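Local coordinates for protein inositol 2-dehydrogenase (Sinorhizobium meliloti, PDB 4HKT) that catalyses the NAD-dependent oxidation of myo-inositol to scyllo-inosose (2-keto-myo-inositol), the first step of myo-inositol degradation, at residues Leu79-Ala84 and Arg104-Val109; Lys88-Glu93 and Thr113-Met118; Ile149-Pro154 and Ile226-Arg231. All blocks are in the same frame, centred on the assembly; numbering follows the deposited sequence.

Contact 1: Leu79-Ala84 and Arg104-Val109; sequences LIERFA and RACLKV. With EDO (1,2-ethanediol), chain U.
Glu81 reaches across to the second helix and lies over Cys106 and Val109. Its OE2 comes 3.4 Å from CA of Cys106 and 3.6 Å from CG2 of Val109, so this oxygen lies against carbons of both residues. The two side chains cross at about a right angle, with CG of Glu81 3.9 Å from CG2 of Val109. OE1 of Glu81 accepts a bond of 2.8 Å from O2 of a bound ethanediol. The carboxylate is also salt-bridged to Arg102, just ahead of the second segment. With an alanine here, Arg102 would probably lose this acidic mate and Val109 the aliphatic cover of the longer chain.

Deeper in, Ile80 meets Cys106. CG2 of Ile80 touches SG of Cys106 at 3.6 Å. The sulfur lies anti to the backbone N of Cys106 (chi1 177°), where it meets Ile80. Ile80 also packs on Cys92 and Ile69 of the sheet below. At the C-terminal end Ala84 CB and Val109 CG1 are looser, at 4.5 Å.

The helix axes approach to 9.2 Å and run nearly parallel, 9° apart. Adjacent, nearly parallel helices packed beside a parallel sheet belong to the Rossmann fold, here the NAD-binding domain of the enzyme.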
ATOM      1  N   LEU B  79      24.189  27.640 -28.151  1.00 19.38           N
ATOM      2  CA  LEU B  79      24.588  26.327 -28.635  1.00 19.35           C
ATOM      3  C   LEU B  79      23.515  25.694 -29.502  1.00 19.66           C
ATOM      4  O   LEU B  79      23.831  25.102 -30.550  1.00 20.43           O
ATOM      5  CB  LEU B  79      24.982  25.420 -27.493  1.00 19.94           C
ATOM      6  CG  LEU B  79      26.360  25.719 -26.925  1.00 20.43           C
ATOM      7  CD1 LEU B  79      26.558  24.904 -25.668  1.00 21.65           C
ATOM      8  CD2 LEU B  79      27.482  25.437 -27.933  1.00 22.28           C
ATOM      9  N   ILE B  80      22.243  25.868 -29.130  1.00 19.36           N
ATOM     10  CA  ILE B  80      21.142  25.396 -29.972  1.00 19.10           C
ATOM     11  C   ILE B  80      21.218  26.074 -31.341  1.00 19.72           C
ATOM     12  O   ILE B  80      21.145  25.409 -32.374  1.00 19.90           O
ATOM     13  CB  ILE B  80      19.746  25.648 -29.331  1.00 18.82           C
ATOM     14  CG1 ILE B  80      19.577  24.813 -28.069  1.00 18.59           C
ATOM     15  CG2 ILE B  80      18.657  25.330 -30.335  1.00 19.81           C
ATOM     16  CD1 ILE B  80      18.467  25.305 -27.139  1.00 17.89           C
ATOM     17  N   GLU B  81      21.371  27.389 -31.380  1.00 19.59           N
ATOM     18  CA  GLU B  81      21.431  28.091 -32.673  1.00 20.41           C
ATOM     19  C   GLU B  81      22.621  27.621 -33.542  1.00 20.93           C
ATOM     20  O   GLU B  81      22.474  27.410 -34.753  1.00 21.12           O
ATOM     21  CB  GLU B  81      21.508  29.610 -32.459  1.00 23.20           C
ATOM     22  CG  GLU B  81      20.226  30.213 -31.944  1.00 25.16           C
ATOM     23  CD  GLU B  81      20.327  31.692 -31.602  1.00 30.54           C
ATOM     24  OE1 GLU B  81      21.457  32.185 -31.371  1.00 35.19           O
ATOM     25  OE2 GLU B  81      19.261  32.350 -31.511  1.00 28.52           O
ATOM     26  N   ARG B  82      23.781  27.454 -32.926  1.00 21.01           N
ATOM     27  CA  ARG B  82      24.972  26.996 -33.630  1.00 21.55           C
ATOM     28  C   ARG B  82      24.783  25.572 -34.217  1.00 24.06           C
ATOM     29  O   ARG B  82      25.113  25.306 -35.392  1.00 20.89           O
ATOM     30  CB  ARG B  82      26.165  26.984 -32.695  1.00 22.05           C
ATOM     31  CG  ARG B  82      26.808  28.333 -32.406  1.00 24.64           C
ATOM     32  CD  ARG B  82      27.793  28.207 -31.255  1.00 24.67           C
ATOM     33  NE  ARG B  82      28.968  27.483 -31.688  1.00 26.58           N
ATOM     34  CZ  ARG B  82      30.046  27.229 -30.954  1.00 26.07           C
ATOM     35  NH1 ARG B  82      30.134  27.619 -29.696  1.00 24.21           N
ATOM     36  NH2 ARG B  82      31.055  26.551 -31.506  1.00 28.12           N
ATOM     37  N   PHE B  83      24.235  24.660 -33.421  1.00 21.25           N
ATOM     38  CA  PHE B  83      24.121  23.297 -33.909  1.00 21.94           C
ATOM     39  C   PHE B  83      22.983  23.153 -34.902  1.00 22.82           C
ATOM     40  O   PHE B  83      23.066  22.319 -35.834  1.00 24.82           O
ATOM     41  CB  PHE B  83      24.130  22.285 -32.751  1.00 21.68           C
ATOM     42  CG  PHE B  83      25.494  22.052 -32.201  1.00 23.55           C
ATOM     43  CD1 PHE B  83      26.285  21.027 -32.704  1.00 26.12           C
ATOM     44  CD2 PHE B  83      26.036  22.886 -31.248  1.00 24.01           C
ATOM     45  CE1 PHE B  83      27.574  20.825 -32.229  1.00 26.60           C
ATOM     46  CE2 PHE B  83      27.306  22.673 -30.751  1.00 25.36           C
ATOM     47  CZ  PHE B  83      28.083  21.640 -31.253  1.00 27.95           C
ATOM     48  N   ALA B  84      21.956  23.992 -34.760  1.00 21.09           N
ATOM     49  CA  ALA B  84      20.889  24.081 -35.719  1.00 22.28           C
ATOM     50  C   ALA B  84      21.456  24.489 -37.081  1.00 26.72           C
ATOM     51  O   ALA B  84      21.185  23.838 -38.122  1.00 22.95           O
ATOM     52  CB  ALA B  84      19.840  25.101 -35.305  1.00 21.25           C
ATOM     53  N   ARG B 104      12.503  32.771 -27.728  1.00 17.53           N
ATOM     54  CA  ARG B 104      11.809  33.072 -28.984  1.00 17.64           C
ATOM     55  C   ARG B 104      12.726  33.283 -30.172  1.00 18.37           C
ATOM     56  O   ARG B 104      12.467  32.763 -31.259  1.00 18.77           O
ATOM     57  CB  ARG B 104      10.867  34.288 -28.809  1.00 20.86           C
ATOM     58  CG  ARG B 104       9.528  33.938 -28.144  1.00 22.57           C
ATOM     59  CD  ARG B 104       8.542  35.105 -28.215  1.00 26.88           C
ATOM     60  NE  ARG B 104       8.984  36.157 -27.303  1.00 30.43           N
ATOM     61  CZ  ARG B 104       8.618  36.271 -26.020  1.00 33.67           C
ATOM     62  NH1 ARG B 104       7.732  35.425 -25.458  1.00 32.97           N
ATOM     63  NH2 ARG B 104       9.113  37.276 -25.304  1.00 35.55           N
ATOM     64  N   ALA B 105      13.810  34.014 -29.959  1.00 18.11           N
ATOM     65  CA  ALA B 105      14.805  34.234 -30.993  1.00 19.47           C
ATOM     66  C   ALA B 105      15.458  32.917 -31.399  1.00 18.26           C
ATOM     67  O   ALA B 105      15.677  32.666 -32.567  1.00 19.18           O
ATOM     68  CB  ALA B 105      15.876  35.214 -30.500  1.00 20.25           C
ATOM     69  N   CYS B 106      15.774  32.093 -30.417  1.00 18.55           N
ATOM     70  CA  CYS B 106      16.363  30.791 -30.640  1.00 18.77           C
ATOM     71  C   CYS B 106      15.449  29.848 -31.476  1.00 19.49           C
ATOM     72  O   CYS B 106      15.866  29.289 -32.478  1.00 17.62           O
ATOM     73  CB  CYS B 106      16.697  30.206 -29.276  1.00 20.08           C
ATOM     74  SG  CYS B 106      17.353  28.555 -29.270  1.00 20.42           S
ATOM     75  N   LEU B 107      14.190  29.732 -31.065  1.00 19.50           N
ATOM     76  CA  LEU B 107      13.201  28.935 -31.787  1.00 18.80           C
ATOM     77  C   LEU B 107      12.979  29.410 -33.231  1.00 20.26           C
ATOM     78  O   LEU B 107      12.728  28.605 -34.099  1.00 18.81           O
ATOM     79  CB  LEU B 107      11.872  28.924 -31.021  1.00 19.14           C
ATOM     80  CG  LEU B 107      11.944  28.341 -29.588  1.00 18.47           C
ATOM     81  CD1 LEU B 107      10.568  28.281 -28.946  1.00 20.28           C
ATOM     82  CD2 LEU B 107      12.632  26.974 -29.544  1.00 20.67           C
ATOM     83  N   LYS B 108      13.114  30.703 -33.491  1.00 21.28           N
ATOM     84  CA  LYS B 108      13.031  31.208 -34.856  1.00 24.13           C
ATOM     85  C   LYS B 108      14.224  30.638 -35.675  1.00 23.27           C
ATOM     86  O   LYS B 108      14.031  30.167 -36.777  1.00 23.74           O
ATOM     87  CB  LYS B 108      12.981  32.740 -34.865  1.00 28.68           C
ATOM     88  CG  LYS B 108      12.515  33.352 -36.193  1.00 35.06           C
ATOM     89  CD  LYS B 108      12.834  34.844 -36.288  1.00 38.64           C
ATOM     90  CE  LYS B 108      12.362  35.469 -37.612  1.00 43.74           C
ATOM     91  NZ  LYS B 108      12.604  34.588 -38.799  1.00 42.91           N
ATOM     92  N   VAL B 109      15.427  30.596 -35.115  1.00 20.62           N
ATOM     93  CA  VAL B 109      16.547  30.019 -35.827  1.00 20.38           C
ATOM     94  C   VAL B 109      16.287  28.528 -36.062  1.00 21.74           C
ATOM     95  O   VAL B 109      16.551  28.011 -37.166  1.00 23.72           O
ATOM     96  CB  VAL B 109      17.875  30.223 -35.081  1.00 20.10           C
ATOM     97  CG1 VAL B 109      18.997  29.468 -35.777  1.00 20.24           C
ATOM     98  CG2 VAL B 109      18.194  31.717 -34.925  1.00 19.72           C
TER
HETATM   99  C1  EDO U 404      25.985  31.742 -31.549  1.00 34.81           C
HETATM  100  O1  EDO U 404      26.795  31.600 -32.725  1.00 36.30           O
HETATM  101  C2  EDO U 404      24.517  31.515 -31.861  1.00 34.90           C
HETATM  102  O2  EDO U 404      23.931  32.533 -32.691  1.00 37.28           O

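Contact 2: Lys88-Glu93 and Thr113-Met118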
ATOM      1  N   LYS B  88      23.034  19.681 -37.084  1.00 27.92           N
ATOM      2  CA  LYS B  88      22.943  18.588 -36.117  1.00 26.85           C
ATOM      3  C   LYS B  88      21.526  18.566 -35.554  1.00 27.08           C
ATOM      4  O   LYS B  88      20.885  19.618 -35.478  1.00 25.85           O
ATOM      5  CB  LYS B  88      23.938  18.759 -34.970  1.00 27.73           C
ATOM      6  CG  LYS B  88      25.326  18.164 -35.192  1.00 28.26           C
ATOM      7  CD  LYS B  88      26.148  18.893 -36.233  1.00 29.12           C
ATOM      8  CE  LYS B  88      27.566  18.335 -36.239  1.00 31.42           C
ATOM      9  NZ  LYS B  88      28.353  18.705 -37.443  1.00 30.67           N
ATOM     10  N   ALA B  89      21.023  17.375 -35.200  1.00 26.93           N
ATOM     11  CA  ALA B  89      19.821  17.284 -34.355  1.00 25.40           C
ATOM     12  C   ALA B  89      20.272  17.633 -32.939  1.00 23.58           C
ATOM     13  O   ALA B  89      21.395  17.341 -32.547  1.00 22.53           O
ATOM     14  CB  ALA B  89      19.214  15.877 -34.405  1.00 25.86           C
ATOM     15  N   ILE B  90      19.377  18.232 -32.155  1.00 23.98           N
ATOM     16  CA  ILE B  90      19.743  18.807 -30.859  1.00 21.95           C
ATOM     17  C   ILE B  90      18.795  18.351 -29.748  1.00 20.11           C
ATOM     18  O   ILE B  90      17.571  18.486 -29.828  1.00 19.03           O
ATOM     19  CB  ILE B  90      19.667  20.344 -30.922  1.00 21.89           C
ATOM     20  CG1 ILE B  90      20.509  20.900 -32.058  1.00 22.30           C
ATOM     21  CG2 ILE B  90      20.109  20.975 -29.623  1.00 22.48           C
ATOM     22  CD1 ILE B  90      19.807  22.026 -32.781  1.00 23.62           C
ATOM     23  N   PHE B  91      19.386  17.804 -28.728  1.00 19.38           N
ATOM     24  CA  PHE B  91      18.685  17.566 -27.499  1.00 21.91           C
ATOM     25  C   PHE B  91      19.300  18.536 -26.491  1.00 21.54           C
ATOM     26  O   PHE B  91      20.509  18.482 -26.244  1.00 25.42           O
ATOM     27  CB  PHE B  91      18.868  16.132 -27.015  1.00 22.07           C
ATOM     28  CG  PHE B  91      18.271  15.896 -25.679  1.00 23.52           C
ATOM     29  CD1 PHE B  91      16.961  15.440 -25.560  1.00 25.29           C
ATOM     30  CD2 PHE B  91      18.975  16.199 -24.544  1.00 23.91           C
ATOM     31  CE1 PHE B  91      16.385  15.284 -24.315  1.00 24.51           C
ATOM     32  CE2 PHE B  91      18.411  16.056 -23.298  1.00 25.42           C
ATOM     33  CZ  PHE B  91      17.106  15.600 -23.182  1.00 23.99           C
ATOM     34  N   CYS B  92      18.482  19.384 -25.878  1.00 20.52           N
ATOM     35  CA  CYS B  92      19.004  20.328 -24.915  1.00 19.75           C
ATOM     36  C   CYS B  92      18.357  20.214 -23.535  1.00 20.33           C
ATOM     37  O   CYS B  92      17.154  20.288 -23.429  1.00 19.82           O
ATOM     38  CB  CYS B  92      18.846  21.753 -25.441  1.00 19.29           C
ATOM     39  SG  CYS B  92      19.819  22.938 -24.490  1.00 23.02           S
ATOM     40  N   GLU B  93      19.162  20.023 -22.497  1.00 21.75           N
ATOM     41  CA  GLU B  93      18.656  20.093 -21.127  1.00 24.87           C
ATOM     42  C   GLU B  93      17.956  21.447 -20.851  1.00 23.90           C
ATOM     43  O   GLU B  93      18.316  22.480 -21.418  1.00 21.36           O
ATOM     44  CB  GLU B  93      19.767  19.876 -20.121  1.00 28.83           C
ATOM     45  CG  GLU B  93      20.015  18.412 -19.782  1.00 36.88           C
ATOM     46  CD  GLU B  93      18.827  17.758 -19.065  1.00 38.20           C
ATOM     47  OE1 GLU B  93      18.127  18.452 -18.296  1.00 40.39           O
ATOM     48  OE2 GLU B  93      18.570  16.566 -19.326  1.00 40.09           O
ATOM     49  N   THR B 113      15.986  26.876 -39.916  1.00 26.43           N
ATOM     50  CA  THR B 113      16.932  25.864 -40.379  1.00 24.85           C
ATOM     51  C   THR B 113      16.338  24.463 -40.430  1.00 25.74           C
ATOM     52  O   THR B 113      17.047  23.488 -40.729  1.00 25.33           O
ATOM     53  CB  THR B 113      18.199  25.820 -39.504  1.00 24.90           C
ATOM     54  OG1 THR B 113      17.866  25.442 -38.155  1.00 24.11           O
ATOM     55  CG2 THR B 113      18.874  27.178 -39.496  1.00 24.29           C
ATOM     56  N   LYS B 114      15.063  24.352 -40.090  1.00 27.84           N
ATOM     57  CA  LYS B 114      14.384  23.043 -39.994  1.00 32.50           C
ATOM     58  C   LYS B 114      15.145  22.056 -39.132  1.00 30.02           C
ATOM     59  O   LYS B 114      15.233  20.844 -39.432  1.00 31.86           O
ATOM     60  CB  LYS B 114      14.132  22.485 -41.408  1.00 35.77           C
ATOM     61  CG  LYS B 114      13.105  23.315 -42.171  1.00 39.77           C
ATOM     62  CD  LYS B 114      13.392  23.394 -43.671  1.00 48.27           C
ATOM     63  CE  LYS B 114      12.543  22.435 -44.495  1.00 51.13           C
ATOM     64  NZ  LYS B 114      11.237  23.038 -44.896  1.00 53.73           N
ATOM     65  N   ALA B 115      15.689  22.580 -38.041  1.00 26.40           N
ATOM     66  CA  ALA B 115      16.383  21.786 -37.060  1.00 23.70           C
ATOM     67  C   ALA B 115      15.401  21.002 -36.188  1.00 20.76           C
ATOM     68  O   ALA B 115      14.267  21.407 -35.965  1.00 21.70           O
ATOM     69  CB  ALA B 115      17.287  22.677 -36.202  1.00 25.10           C
ATOM     70  N   LYS B 116      15.877  19.884 -35.700  1.00 20.28           N
ATOM     71  CA  LYS B 116      15.183  19.045 -34.752  1.00 21.68           C
ATOM     72  C   LYS B 116      15.718  19.391 -33.370  1.00 20.49           C
ATOM     73  O   LYS B 116      16.919  19.353 -33.150  1.00 20.78           O
ATOM     74  CB  LYS B 116      15.481  17.572 -35.049  1.00 23.96           C
ATOM     75  CG  LYS B 116      14.966  17.088 -36.404  1.00 25.69           C
ATOM     76  CD  LYS B 116      15.258  15.593 -36.556  1.00 28.25           C
ATOM     77  CE  LYS B 116      14.762  15.046 -37.886  1.00 29.39           C
ATOM     78  NZ  LYS B 116      15.454  15.717 -39.036  1.00 29.65           N
ATOM     79  N   LEU B 117      14.816  19.785 -32.474  1.00 20.74           N
ATOM     80  CA  LEU B 117      15.161  20.138 -31.096  1.00 21.08           C
ATOM     81  C   LEU B 117      14.151  19.494 -30.149  1.00 20.24           C
ATOM     82  O   LEU B 117      12.949  19.735 -30.251  1.00 22.27           O
ATOM     83  CB  LEU B 117      15.128  21.682 -30.915  1.00 20.79           C
ATOM     84  CG  LEU B 117      15.134  22.236 -29.480  1.00 19.75           C
ATOM     85  CD1 LEU B 117      16.484  21.957 -28.880  1.00 20.62           C
ATOM     86  CD2 LEU B 117      14.844  23.737 -29.387  1.00 21.10           C
HETATM   87  N   MSE B 118      14.662  18.718 -29.223  1.00 19.06           N
HETATM   88  CA  MSE B 118      13.894  18.222 -28.115  1.00 20.66           C
HETATM   89  C   MSE B 118      14.502  18.840 -26.898  1.00 20.16           C
HETATM   90  O   MSE B 118      15.736  18.928 -26.782  1.00 19.48           O
HETATM   91  CB  MSE B 118      14.067  16.705 -28.021  1.00 22.25           C
HETATM   92  CG  MSE B 118      13.288  16.143 -26.851  1.00 24.05           C
HETATM   93 SE   MSE B 118      13.435  14.169 -26.812  1.00 28.12          SE
HETATM   94  CE  MSE B 118      12.278  13.770 -28.319  1.00 28.60           C
TER
HETATM   95  O   HOH W   1      18.539  19.027 -36.799  1.00 34.63           O
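The Phe91 ring takes the selenium of Met118, a selenomethionine, at its edge. SE lies in the ring plane, 5.1 Å from the ring centroid, and is 4.0 Å from CD1 of Phe91. This is a Met-aromatic contact made from the side. Phe91 CG is turned anti to the backbone N (chi1 174°), which brings the ring edge to Met118. His18 also meets the ring, with the planes at about 55°.

The other face of the sheet carries Ile90 and Leu117. Here CG2 of Ile90 meets CD1 of Leu117 at 3.8 Å, and CD1 of Leu117 also reaches CB of Cys92.

Three backbone bonds hold the strands in parallel register. Ile90 N donates to Lys116 O at 2.9 Å, tilted 24° from the carbonyl plane. Met118 N donates to Ile90 O at 3.0 Å, and Cys92 N to Met118 O at 2.9 Å. Before the strands pair fully, a water takes over: it donates to Lys88 O and accepts from Lys116 N.

The chemistry is thus divided. The three bonds and the water join the two backbones, while mainly apolar side chains pack on both faces of the sheet.

Contact 3: Ile149-Pro154 and Ile226-Arg231; sequences ITSRDP and ISNSRR. With EDO (1,2-ethanediol), chain X.
Two parallel neighbours in the mixed sheet of the C-terminal domain meet here, strands 144-152 and 223-229. Their axes are 4.8 Å apart and only 7° from parallel. The backbone ladder alternates between the strands. Ser227 N donates to Ile149 O, Ser151 N to Ser227 O, Ser229 N to Ser151 O and Asp153 N to Ser229 O. The second of these is nearly straight, with 174° at the hydrogen. Ser227 O takes a further bond from ND2 of Asn228 at 3.0 Å, which arrives from above the carbonyl plane.

Ile149, Ser151, Ile226 and Asn228 share one face. Ile149 CD1 and Ile226 CG1 lie side by side at 4.1 Å. Asp176 of helix 168-184 covers this face and binds both Ser151 OG and Asn228 ND2, while Thr173 holds Asn228 OD1.

The opposite face bears Thr150, Arg152, Ser227 and Ser229. The Arg152 chain is extended from CG to NE, and CG packs on CB of Ser229 at 3.9 Å. CG2 of Thr150 lies 3.4 Å above one face of the Arg152 guanidinium, offset toward its rim. A water at the guanidinium edge accepts from Arg152 NE at 2.9 Å and also bonds Ser227 OG. Arg152 NH1 bonds Tyr234 and pairs with Glu241 of the second subunit.

Past the strand ends Asp153 and Arg230 run side by side. OD2 of Asp153 meets NH1 of Arg230 at 3.1 Å in a salt bridge near the guanidinium plane, though the group planes are 48° apart. OD2 of Asp153 also accepts from O2 of the ethanediol at 2.8 Å. NH2 of Arg230 is salt-bridged to Asp171.

A sheet with one face under helices and the other against a second subunit is characteristic of the Gfo/Idh/MocA C-terminal domain.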
ATOM      1  N   ILE B 149       0.139  17.985  -8.189  1.00 16.44           N
ATOM      2  CA  ILE B 149       1.549  17.664  -8.488  1.00 16.20           C
ATOM      3  C   ILE B 149       2.334  18.086  -7.274  1.00 15.72           C
ATOM      4  O   ILE B 149       2.258  19.241  -6.861  1.00 16.24           O
ATOM      5  CB  ILE B 149       2.063  18.416  -9.724  1.00 15.62           C
ATOM      6  CG1 ILE B 149       1.342  17.983 -10.976  1.00 15.61           C
ATOM      7  CG2 ILE B 149       3.578  18.230  -9.948  1.00 15.70           C
ATOM      8  CD1 ILE B 149       1.567  18.919 -12.137  1.00 15.26           C
ATOM      9  N   THR B 150       3.090  17.150  -6.708  1.00 16.86           N
ATOM     10  CA  THR B 150       3.951  17.405  -5.592  1.00 15.61           C
ATOM     11  C   THR B 150       5.365  16.995  -5.932  1.00 16.66           C
ATOM     12  O   THR B 150       5.616  15.817  -6.274  1.00 17.35           O
ATOM     13  CB  THR B 150       3.509  16.615  -4.384  1.00 17.64           C
ATOM     14  OG1 THR B 150       2.148  16.967  -4.094  1.00 19.18           O
ATOM     15  CG2 THR B 150       4.405  16.940  -3.167  1.00 18.72           C
ATOM     16  N   SER B 151       6.284  17.945  -5.819  1.00 16.34           N
ATOM     17  CA  SER B 151       7.696  17.694  -6.109  1.00 16.96           C
ATOM     18  C   SER B 151       8.521  18.254  -4.967  1.00 17.08           C
ATOM     19  O   SER B 151       8.299  19.382  -4.557  1.00 16.03           O
ATOM     20  CB  SER B 151       8.121  18.299  -7.451  1.00 16.75           C
ATOM     21  OG  SER B 151       7.431  17.667  -8.538  1.00 18.21           O
ATOM     22  N   ARG B 152       9.430  17.435  -4.420  1.00 16.89           N
ATOM     23  CA  ARG B 152      10.277  17.840  -3.312  1.00 17.36           C
ATOM     24  C   ARG B 152      11.643  17.260  -3.549  1.00 19.07           C
ATOM     25  O   ARG B 152      11.775  16.039  -3.712  1.00 17.15           O
ATOM     26  CB  ARG B 152       9.729  17.371  -1.945  1.00 18.10           C
ATOM     27  CG  ARG B 152       8.318  17.898  -1.660  1.00 19.11           C
ATOM     28  CD  ARG B 152       7.724  17.453  -0.346  1.00 19.68           C
ATOM     29  NE  ARG B 152       6.390  18.021  -0.242  1.00 18.69           N
ATOM     30  CZ  ARG B 152       5.346  17.469   0.364  1.00 19.64           C
ATOM     31  NH1 ARG B 152       5.427  16.329   1.005  1.00 19.57           N
ATOM     32  NH2 ARG B 152       4.169  18.082   0.315  1.00 22.68           N
ATOM     33  N   ASP B 153      12.630  18.142  -3.634  1.00 20.37           N
ATOM     34  CA  ASP B 153      14.006  17.736  -3.816  1.00 22.02           C
ATOM     35  C   ASP B 153      14.583  17.219  -2.492  1.00 21.99           C
ATOM     36  O   ASP B 153      14.099  17.595  -1.404  1.00 21.72           O
ATOM     37  CB  ASP B 153      14.840  18.919  -4.319  1.00 22.20           C
ATOM     38  CG  ASP B 153      14.611  19.232  -5.775  1.00 23.69           C
ATOM     39  OD1 ASP B 153      13.871  18.499  -6.467  1.00 26.43           O
ATOM     40  OD2 ASP B 153      15.176  20.250  -6.245  1.00 24.74           O
ATOM     41  N   PRO B 154      15.652  16.387  -2.570  1.00 22.26           N
ATOM     42  CA  PRO B 154      16.227  15.869  -1.342  1.00 22.33           C
ATOM     43  C   PRO B 154      16.855  17.002  -0.534  1.00 22.78           C
ATOM     44  O   PRO B 154      16.775  17.014   0.681  1.00 23.58           O
ATOM     45  CB  PRO B 154      17.259  14.839  -1.838  1.00 22.64           C
ATOM     46  CG  PRO B 154      17.662  15.344  -3.189  1.00 23.82           C
ATOM     47  CD  PRO B 154      16.414  15.954  -3.768  1.00 22.88           C
ATOM     48  N   ILE B 226       0.211  22.839  -7.770  1.00 16.22           N
ATOM     49  CA  ILE B 226       1.575  22.358  -7.727  1.00 15.64           C
ATOM     50  C   ILE B 226       2.144  22.782  -6.376  1.00 15.90           C
ATOM     51  O   ILE B 226       2.019  23.942  -5.962  1.00 16.70           O
ATOM     52  CB  ILE B 226       2.457  22.964  -8.816  1.00 15.10           C
ATOM     53  CG1 ILE B 226       2.037  22.524 -10.192  1.00 15.53           C
ATOM     54  CG2 ILE B 226       3.928  22.614  -8.558  1.00 14.68           C
ATOM     55  CD1 ILE B 226       2.480  23.532 -11.232  1.00 15.98           C
ATOM     56  N   SER B 227       2.782  21.838  -5.712  1.00 15.15           N
ATOM     57  CA  SER B 227       3.502  22.072  -4.441  1.00 16.67           C
ATOM     58  C   SER B 227       4.993  21.713  -4.624  1.00 16.34           C
ATOM     59  O   SER B 227       5.299  20.628  -5.101  1.00 17.17           O
ATOM     60  CB  SER B 227       2.900  21.124  -3.413  1.00 17.12           C
ATOM     61  OG  SER B 227       3.451  21.251  -2.146  1.00 19.28           O
ATOM     62  N   ASN B 228       5.906  22.602  -4.240  1.00 16.18           N
ATOM     63  CA  ASN B 228       7.350  22.328  -4.356  1.00 16.33           C
ATOM     64  C   ASN B 228       8.005  22.676  -3.045  1.00 17.20           C
ATOM     65  O   ASN B 228       7.716  23.729  -2.487  1.00 15.30           O
ATOM     66  CB  ASN B 228       8.026  23.247  -5.353  1.00 16.69           C
ATOM     67  CG  ASN B 228       7.847  22.887  -6.809  1.00 16.71           C
ATOM     68  OD1 ASN B 228       8.401  23.605  -7.655  1.00 19.61           O
ATOM     69  ND2 ASN B 228       7.165  21.809  -7.137  1.00 17.18           N
ATOM     70  N   SER B 229       8.957  21.841  -2.618  1.00 16.94           N
ATOM     71  CA  SER B 229       9.850  22.131  -1.509  1.00 16.55           C
ATOM     72  C   SER B 229      11.279  21.734  -1.911  1.00 17.70           C
ATOM     73  O   SER B 229      11.517  20.697  -2.548  1.00 16.50           O
ATOM     74  CB  SER B 229       9.467  21.380  -0.233  1.00 17.07           C
ATOM     75  OG  SER B 229      10.457  21.611   0.809  1.00 19.41           O
ATOM     76  N   ARG B 230      12.219  22.587  -1.561  1.00 16.70           N
ATOM     77  CA  ARG B 230      13.599  22.287  -1.845  1.00 18.81           C
ATOM     78  C   ARG B 230      14.213  21.145  -1.017  1.00 17.86           C
ATOM     79  O   ARG B 230      15.318  20.724  -1.339  1.00 20.27           O
ATOM     80  CB  ARG B 230      14.457  23.539  -1.672  1.00 17.30           C
ATOM     81  CG  ARG B 230      14.461  24.494  -2.858  1.00 18.66           C
ATOM     82  CD  ARG B 230      14.935  23.836  -4.138  1.00 18.26           C
ATOM     83  NE  ARG B 230      15.281  24.806  -5.153  1.00 17.61           N
ATOM     84  CZ  ARG B 230      15.693  24.512  -6.373  1.00 17.29           C
ATOM     85  NH1 ARG B 230      15.837  23.246  -6.736  1.00 18.22           N
ATOM     86  NH2 ARG B 230      15.970  25.485  -7.237  1.00 17.39           N
ATOM     87  N   ARG B 231      13.566  20.680   0.051  1.00 18.11           N
ATOM     88  CA  ARG B 231      14.192  19.727   0.978  0.50 17.59           C
ATOM     89  C   ARG B 231      13.174  18.775   1.573  1.00 19.88           C
ATOM     90  O   ARG B 231      12.169  19.212   2.184  1.00 18.65           O
ATOM     91  CB  ARG B 231      14.893  20.451   2.142  0.50 16.71           C
ATOM     92  CG  ARG B 231      15.637  19.515   3.108  0.50 15.41           C
ATOM     93  CD  ARG B 231      14.918  19.205   4.424  0.50 14.15           C
ATOM     94  NE  ARG B 231      14.748  20.401   5.284  0.50 12.62           N
ATOM     95  CZ  ARG B 231      13.594  21.065   5.405  0.50 12.84           C
ATOM     96  NH1 ARG B 231      12.513  20.629   4.727  0.50 12.27           N
ATOM     97  NH2 ARG B 231      13.491  22.147   6.189  0.50 11.54           N
TER
HETATM   98  C1  EDO X 407      17.454  21.461  -9.225  1.00 43.23           C
HETATM   99  O1  EDO X 407      18.291  22.543  -9.632  1.00 35.81           O
HETATM  100  C2  EDO X 407      16.041  21.565  -9.811  1.00 43.41           C
HETATM  101  O2  EDO X 407      15.135  20.826  -8.990  1.00 37.53           O
HETATM  102  O   HOH W   2       5.924  20.708  -1.299  1.00 25.01           O

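Overall arrangement
Following the chain from the N terminus, after the earlier strands and helices of the Rossmann domain it reaches helix 76-85 and then strand 89-93. Helix 100-112 follows and closes contact 1 against helix 76-85. Strand 117-120 then closes contact 2 against strand 89-93, completing a beta-alpha-beta crossover. The segments of these two contacts alternate, so their loops cross. They also touch, with Ala84 packed on Ala115 and Thr113, and together they tie helices to the sheet in the NAD-binding Rossmann domain. Contact 3 comes later, in series, and closes a much longer loop of 71 residues within the C-terminal domain. It lies across the chain's centre, about 30 Å from contact 2 between centres.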